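Putative isocitrate dehydrogenase, NAD-dependent (Methylococcus capsulatus, PDB 6LKY) probably binds NAD and catalyses the magnesium-dependent oxidative decarboxylation of isocitrate to 2-oxoglutarate. Local coordinates at residues K66-T71 against A261-A266; L244-G249 against N276-I281. The protein carries 1 engineered substitution. One frame throughout, in Å; residues are numbered along the deposited sequence.

Contact 1 (K66-T71 against A261-A266); sequences KGPLTT and AVHGSA. With NAD (nicotinamide-adenine-dinucleotide), chain C.
K66 and A261 are bridged by one water: it donates to K66 O (2.7 Å) and accepts from A261 N, joining the ends of strands 63-66 and 257-261, neighbours in the central sheet. The K66 side chain bends back at chi3 (57°) and chi4 (71°), bringing NZ to G67 O from above the carbonyl plane; its salt bridge goes to E260, and N81 takes a further bond. P68 packs its ring on the peptide of the facing loop, with CB 3.3 Å from G264 C and CG near the edge of the H263 ring. That ring lies between A261 CB on one face and the adenine on the other, N7A of NAD being 3.2 Å above its plane, while H263 ND1 donates to a lone pair of G264 O (2.8 Å). The two loops form part of the dinucleotide site of the isocitrate/isopropylmalate dehydrogenase fold, which lacks a classical Rossmann domain. G264 N and A266 N each hold a phosphate oxygen, O2A and O1A of NAD respectively. T70 OG1 and S265 OG share a 2.7 Å hydrogen bond. T71 N donates to NAD O3D (3.0 Å), and T71 O receives a bond from that hydroxyl.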
# COMPACT_ATOMS: atom_id res chain seq x y z
N LYS A 66 -21.41 1.06 -13.71
CA LYS A 66 -20.45 0.18 -14.37
C LYS A 66 -20.03 -0.95 -13.45
O LYS A 66 -19.49 -0.71 -12.37
CB LYS A 66 -19.21 0.97 -14.84
CG LYS A 66 -18.25 0.14 -15.69
CD LYS A 66 -16.83 0.74 -15.73
CE LYS A 66 -16.23 0.90 -14.34
NZ LYS A 66 -15.86 -0.38 -13.66
N GLY A 67 -20.28 -2.19 -13.87
CA GLY A 67 -19.75 -3.34 -13.18
C GLY A 67 -18.25 -3.44 -13.40
O GLY A 67 -17.67 -2.70 -14.20
N PRO A 68 -17.59 -4.35 -12.68
CA PRO A 68 -16.13 -4.46 -12.80
C PRO A 68 -15.72 -4.92 -14.19
O PRO A 68 -16.39 -5.76 -14.81
CB PRO A 68 -15.77 -5.52 -11.75
CG PRO A 68 -17.04 -6.35 -11.62
CD PRO A 68 -18.14 -5.32 -11.72
N LEU A 69 -14.62 -4.36 -14.68
CA LEU A 69 -14.11 -4.70 -16.01
C LEU A 69 -12.75 -5.36 -15.87
O LEU A 69 -11.86 -4.84 -15.18
CB LEU A 69 -14.03 -3.45 -16.89
CG LEU A 69 -15.40 -2.82 -17.16
CD1 LEU A 69 -15.30 -1.61 -18.08
CD2 LEU A 69 -16.33 -3.87 -17.75
N THR A 70 -12.59 -6.53 -16.50
CA THR A 70 -11.31 -7.24 -16.49
C THR A 70 -10.25 -6.47 -17.29
O THR A 70 -10.51 -6.03 -18.41
CB THR A 70 -11.50 -8.64 -17.09
OG1 THR A 70 -12.21 -9.46 -16.15
CG2 THR A 70 -10.15 -9.30 -17.46
N THR A 71 -9.05 -6.31 -16.72
CA THR A 71 -7.90 -5.82 -17.47
C THR A 71 -6.82 -6.90 -17.52
O THR A 71 -6.41 -7.39 -16.46
CB THR A 71 -7.33 -4.53 -16.82
OG1 THR A 71 -8.36 -3.54 -16.77
CG2 THR A 71 -6.11 -3.99 -17.60
N ALA A 261 -18.40 -0.45 -8.15
CA ALA A 261 -17.72 -1.07 -7.02
C ALA A 261 -16.21 -0.84 -7.12
O ALA A 261 -15.65 -0.59 -8.20
CB ALA A 261 -18.03 -2.57 -6.96
N VAL A 262 -15.55 -0.91 -5.97
CA VAL A 262 -14.09 -0.80 -5.92
C VAL A 262 -13.43 -2.09 -6.40
O VAL A 262 -12.33 -2.05 -6.98
CB VAL A 262 -13.68 -0.44 -4.48
CG1 VAL A 262 -12.23 -0.80 -4.21
CG2 VAL A 262 -13.98 1.04 -4.19
N HIS A 263 -14.08 -3.23 -6.21
CA HIS A 263 -13.47 -4.51 -6.48
C HIS A 263 -13.46 -4.80 -7.98
O HIS A 263 -14.05 -4.07 -8.79
CB HIS A 263 -14.18 -5.62 -5.71
CG HIS A 263 -15.62 -5.81 -6.08
ND1 HIS A 263 -16.02 -6.26 -7.33
CD2 HIS A 263 -16.76 -5.64 -5.37
CE1 HIS A 263 -17.34 -6.33 -7.37
NE2 HIS A 263 -17.81 -5.98 -6.19
N GLY A 264 -12.80 -5.89 -8.34
CA GLY A 264 -12.71 -6.34 -9.72
C GLY A 264 -13.72 -7.41 -10.08
O GLY A 264 -14.75 -7.59 -9.43
N SER A 265 -13.43 -8.12 -11.17
CA SER A 265 -14.35 -9.10 -11.72
C SER A 265 -14.30 -10.44 -10.98
O SER A 265 -15.07 -11.35 -11.34
CB SER A 265 -14.09 -9.31 -13.21
OG SER A 265 -12.71 -9.54 -13.46
N ALA A 266 -13.41 -10.59 -9.99
CA ALA A 266 -13.32 -11.77 -9.12
C ALA A 266 -13.46 -13.08 -9.89
O ALA A 266 -14.43 -13.83 -9.70
CB ALA A 266 -14.40 -11.68 -8.03
PA NAD C . -10.60 -8.77 -7.46
O1A NAD C . -11.36 -9.17 -8.70
O2A NAD C . -11.22 -7.57 -6.82
O5B NAD C . -10.53 -10.02 -6.46
C5B NAD C . -9.77 -9.89 -5.26
C4B NAD C . -10.35 -10.83 -4.22
O4B NAD C . -11.56 -10.22 -3.73
C3B NAD C . -10.70 -12.17 -4.86
O3B NAD C . -10.37 -13.24 -3.99
C2B NAD C . -12.21 -12.07 -5.05
O2B NAD C . -12.89 -13.34 -5.02
C1B NAD C . -12.65 -11.11 -3.95
N9A NAD C . -13.83 -10.47 -4.50
C8A NAD C . -13.74 -9.08 -5.00
N7A NAD C . -15.17 -8.83 -5.21
C5A NAD C . -15.77 -9.23 -3.94
C6A NAD C . -17.20 -9.70 -4.12
N6A NAD C . -18.06 -8.53 -4.38
N1A NAD C . -17.61 -10.34 -2.86
C2A NAD C . -16.84 -11.55 -2.51
N3A NAD C . -15.66 -11.71 -3.37
C4A NAD C . -14.95 -10.44 -3.55
O3 NAD C . -9.09 -8.36 -7.81
PN NAD C . -8.09 -9.17 -8.76
O1N NAD C . -8.28 -10.65 -8.73
O2N NAD C . -6.70 -8.75 -8.33
O5D NAD C . -8.38 -8.65 -10.26
C5D NAD C . -9.33 -9.33 -11.09
C4D NAD C . -9.64 -8.47 -12.31
O4D NAD C . -10.46 -7.34 -11.97
C3D NAD C . -8.36 -7.92 -12.94
O3D NAD C . -8.44 -8.13 -14.35
C2D NAD C . -8.41 -6.44 -12.62
O2D NAD C . -7.80 -5.61 -13.60
C1D NAD C . -9.90 -6.16 -12.56
N1N NAD C . -10.12 -4.88 -11.83
C2N NAD C . -11.43 -4.29 -12.04
C3N NAD C . -11.38 -2.92 -11.41
C7N NAD C . -12.48 -1.98 -11.91
O7N NAD C . -12.97 -1.13 -10.87
N7N NAD C . -13.54 -2.70 -12.59
C4N NAD C . -11.22 -2.95 -9.90
C5N NAD C . -10.12 -3.89 -9.46
C6N NAD C . -9.71 -5.02 -10.42
O HOH W 1 -18.44 -2.18 -10.39

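Contact 2 (L244-G249 against N276-I281); sequences LGLTAG and NPTAMI. With NAD (nicotinamide-adenine-dinucleotide), chain C; ACE (acetyl group), chain D.
Where helix 278-290 begins, A279 N meets G245 O of the loop before strand 248-252, at the adenine end of the NAD site in the isocitrate/isopropylmalate dehydrogenase fold. The polar contacts centre on this helix start. A279 N donates to G245 O over 2.8 Å, bent to 136° and reaching the oxygen from above the carbonyl plane. N276, just before the turn into the helix, supplies a capping bond: with CG anti to the backbone N (chi1 -166°), its OD1 turns back to accept from T278 N at 2.9 Å. T278 OG1 also points at this oxygen, at a distance so short that its detail is doubtful. The other end of the amide, ND2, is bonded to D317, so both ends of the group are held and its rotation is fixed. With an alanine here in place of N276, T278 N is likely to lose its capping acceptor and D317 its amide partner.

Van der Waals contacts surround these bonds. A279 CB is turned into the loop, 3.2 Å from T247 O, and A248 CB rests near A279 O. The CD2 branch of L246 crosses the N276 side chain obliquely, 3.7 Å from N276 ND2, and runs alongside T278, against CG2. G245 approaches N276 so nearly that a side chain there would clash with N276 CB.

Ligand contacts come from both segments. G245 N donates to the oxygen of an acetyl group, probably a crystallisation additive, and the CD1 branch of L244 approaches the adenosine phosphate. From the loop before the helix, N276 O accepts from the adenine amino group N6A of NAD across 2.9 Å.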
# COMPACT_ATOMS: atom_id res chain seq x y z
N LEU A 244 -13.61 -5.97 0.10
CA LEU A 244 -13.94 -5.35 -1.18
C LEU A 244 -15.39 -5.55 -1.56
O LEU A 244 -15.92 -4.78 -2.37
CB LEU A 244 -13.06 -5.95 -2.28
CG LEU A 244 -11.57 -5.59 -2.29
CD1 LEU A 244 -10.88 -6.35 -3.41
CD2 LEU A 244 -11.40 -4.09 -2.48
N GLY A 245 -16.04 -6.60 -1.04
CA GLY A 245 -17.45 -6.82 -1.29
C GLY A 245 -18.34 -5.71 -0.80
O GLY A 245 -19.53 -5.70 -1.15
N LEU A 246 -17.80 -4.77 -0.02
CA LEU A 246 -18.59 -3.75 0.65
C LEU A 246 -18.45 -2.34 0.09
O LEU A 246 -19.33 -1.52 0.34
CB LEU A 246 -18.23 -3.71 2.15
CG LEU A 246 -18.37 -5.03 2.91
CD1 LEU A 246 -17.77 -4.92 4.30
CD2 LEU A 246 -19.84 -5.42 3.00
N THR A 247 -17.39 -2.04 -0.66
CA THR A 247 -16.97 -0.65 -0.84
C THR A 247 -17.18 -0.16 -2.27
O THR A 247 -16.91 -0.89 -3.23
CB THR A 247 -15.49 -0.46 -0.47
OG1 THR A 247 -14.71 -1.56 -0.96
CG2 THR A 247 -15.32 -0.38 1.03
N ALA A 248 -17.60 1.10 -2.39
CA ALA A 248 -17.96 1.68 -3.67
C ALA A 248 -17.14 2.94 -3.94
O ALA A 248 -16.55 3.54 -3.04
CB ALA A 248 -19.45 2.01 -3.73
N GLY A 249 -17.12 3.33 -5.21
CA GLY A 249 -16.38 4.49 -5.66
C GLY A 249 -17.17 5.28 -6.70
O GLY A 249 -17.91 4.70 -7.51
N ASN A 276 -20.60 -10.96 -2.94
CA ASN A 276 -21.29 -9.94 -2.16
C ASN A 276 -21.74 -8.80 -3.06
O ASN A 276 -20.90 -8.20 -3.74
CB ASN A 276 -20.39 -9.41 -1.05
CG ASN A 276 -21.14 -8.62 -0.02
OD1 ASN A 276 -22.23 -8.08 -0.28
ND2 ASN A 276 -20.58 -8.54 1.19
N PRO A 277 -23.03 -8.47 -3.11
CA PRO A 277 -23.49 -7.38 -3.96
C PRO A 277 -23.48 -6.02 -3.29
O PRO A 277 -23.85 -5.03 -3.93
CB PRO A 277 -24.93 -7.81 -4.30
CG PRO A 277 -25.37 -8.55 -3.07
CD PRO A 277 -24.14 -9.22 -2.50
N THR A 278 -23.04 -5.97 -2.03
CA THR A 278 -23.10 -4.74 -1.25
C THR A 278 -22.38 -3.60 -1.95
O THR A 278 -22.90 -2.48 -2.03
CB THR A 278 -22.50 -4.98 0.13
OG1 THR A 278 -23.20 -6.05 0.77
CG2 THR A 278 -22.56 -3.71 0.98
N ALA A 279 -21.16 -3.85 -2.43
CA ALA A 279 -20.37 -2.79 -3.06
C ALA A 279 -21.12 -2.18 -4.24
O ALA A 279 -21.21 -0.95 -4.37
CB ALA A 279 -19.01 -3.32 -3.49
N MET A 280 -21.67 -3.03 -5.11
CA MET A 280 -22.41 -2.52 -6.26
C MET A 280 -23.66 -1.76 -5.82
O MET A 280 -24.01 -0.72 -6.39
CB MET A 280 -22.79 -3.66 -7.20
CG MET A 280 -23.05 -3.18 -8.62
SD MET A 280 -21.51 -2.67 -9.43
CE MET A 280 -21.97 -1.07 -10.10
N ILE A 281 -24.34 -2.26 -4.78
CA ILE A 281 -25.53 -1.59 -4.28
C ILE A 281 -25.18 -0.22 -3.70
O ILE A 281 -25.87 0.77 -3.96
CB ILE A 281 -26.25 -2.52 -3.28
CG1 ILE A 281 -26.87 -3.69 -4.04
CG2 ILE A 281 -27.34 -1.79 -2.54
CD1 ILE A 281 -26.98 -4.98 -3.23
PA NAD C . -10.60 -8.77 -7.46
O1A NAD C . -11.36 -9.17 -8.70
O2A NAD C . -11.22 -7.57 -6.82
O5B NAD C . -10.53 -10.02 -6.46
C5B NAD C . -9.77 -9.89 -5.26
C4B NAD C . -10.35 -10.83 -4.22
O4B NAD C . -11.56 -10.22 -3.73
C3B NAD C . -10.70 -12.17 -4.86
O3B NAD C . -10.37 -13.24 -3.99
C2B NAD C . -12.21 -12.07 -5.05
O2B NAD C . -12.89 -13.34 -5.02
C1B NAD C . -12.65 -11.11 -3.95
N9A NAD C . -13.83 -10.47 -4.50
C8A NAD C . -13.74 -9.08 -5.00
N7A NAD C . -15.17 -8.83 -5.21
C5A NAD C . -15.77 -9.23 -3.94
C6A NAD C . -17.20 -9.70 -4.12
N6A NAD C . -18.06 -8.53 -4.38
N1A NAD C . -17.61 -10.34 -2.86
C2A NAD C . -16.84 -11.55 -2.51
N3A NAD C . -15.66 -11.71 -3.37
C4A NAD C . -14.95 -10.44 -3.55
O3 NAD C . -9.09 -8.36 -7.81
PN NAD C . -8.09 -9.17 -8.76
O1N NAD C . -8.28 -10.65 -8.73
O2N NAD C . -6.70 -8.75 -8.33
O5D NAD C . -8.38 -8.65 -10.26
C5D NAD C . -9.33 -9.33 -11.09
C4D NAD C . -9.64 -8.47 -12.31
O4D NAD C . -10.46 -7.34 -11.97
C3D NAD C . -8.36 -7.92 -12.94
O3D NAD C . -8.44 -8.13 -14.35
C2D NAD C . -8.41 -6.44 -12.62
O2D NAD C . -7.80 -5.61 -13.60
C1D NAD C . -9.90 -6.16 -12.56
N1N NAD C . -10.12 -4.88 -11.83
C2N NAD C . -11.43 -4.29 -12.04
C3N NAD C . -11.38 -2.92 -11.41
C7N NAD C . -12.48 -1.98 -11.91
O7N NAD C . -12.97 -1.13 -10.87
N7N NAD C . -13.54 -2.70 -12.59
C4N NAD C . -11.22 -2.95 -9.90
C5N NAD C . -10.12 -3.89 -9.46
C6N NAD C . -9.71 -5.02 -10.42
C ACE D . -13.70 -9.95 -0.09
O ACE D . -14.69 -9.25 -0.30
CH3 ACE D . -12.37 -9.32 0.22

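Overall arrangement
Both contacts are buried, and they show how one cofactor can be gripped from different parts of a fold. Contact 1 sets two loops at the ends of neighbouring strands against each other, mixing proline packing with polar links: a water bridge, a hydroxyl pair and backbone amides directed at the ribose and phosphates. Contact 2 joins a loop to a helix start, where a capping bond and small-residue packing prevail. Both meet the adenine, H263 by its ring face and N276 by its carbonyl. Their centres are about 10 Å apart and they touch: V262 N and T247 O form a probable hydrogen bond at 3.1 Å, and A261 CB packs on A279 CB. Their segments alternate along the chain.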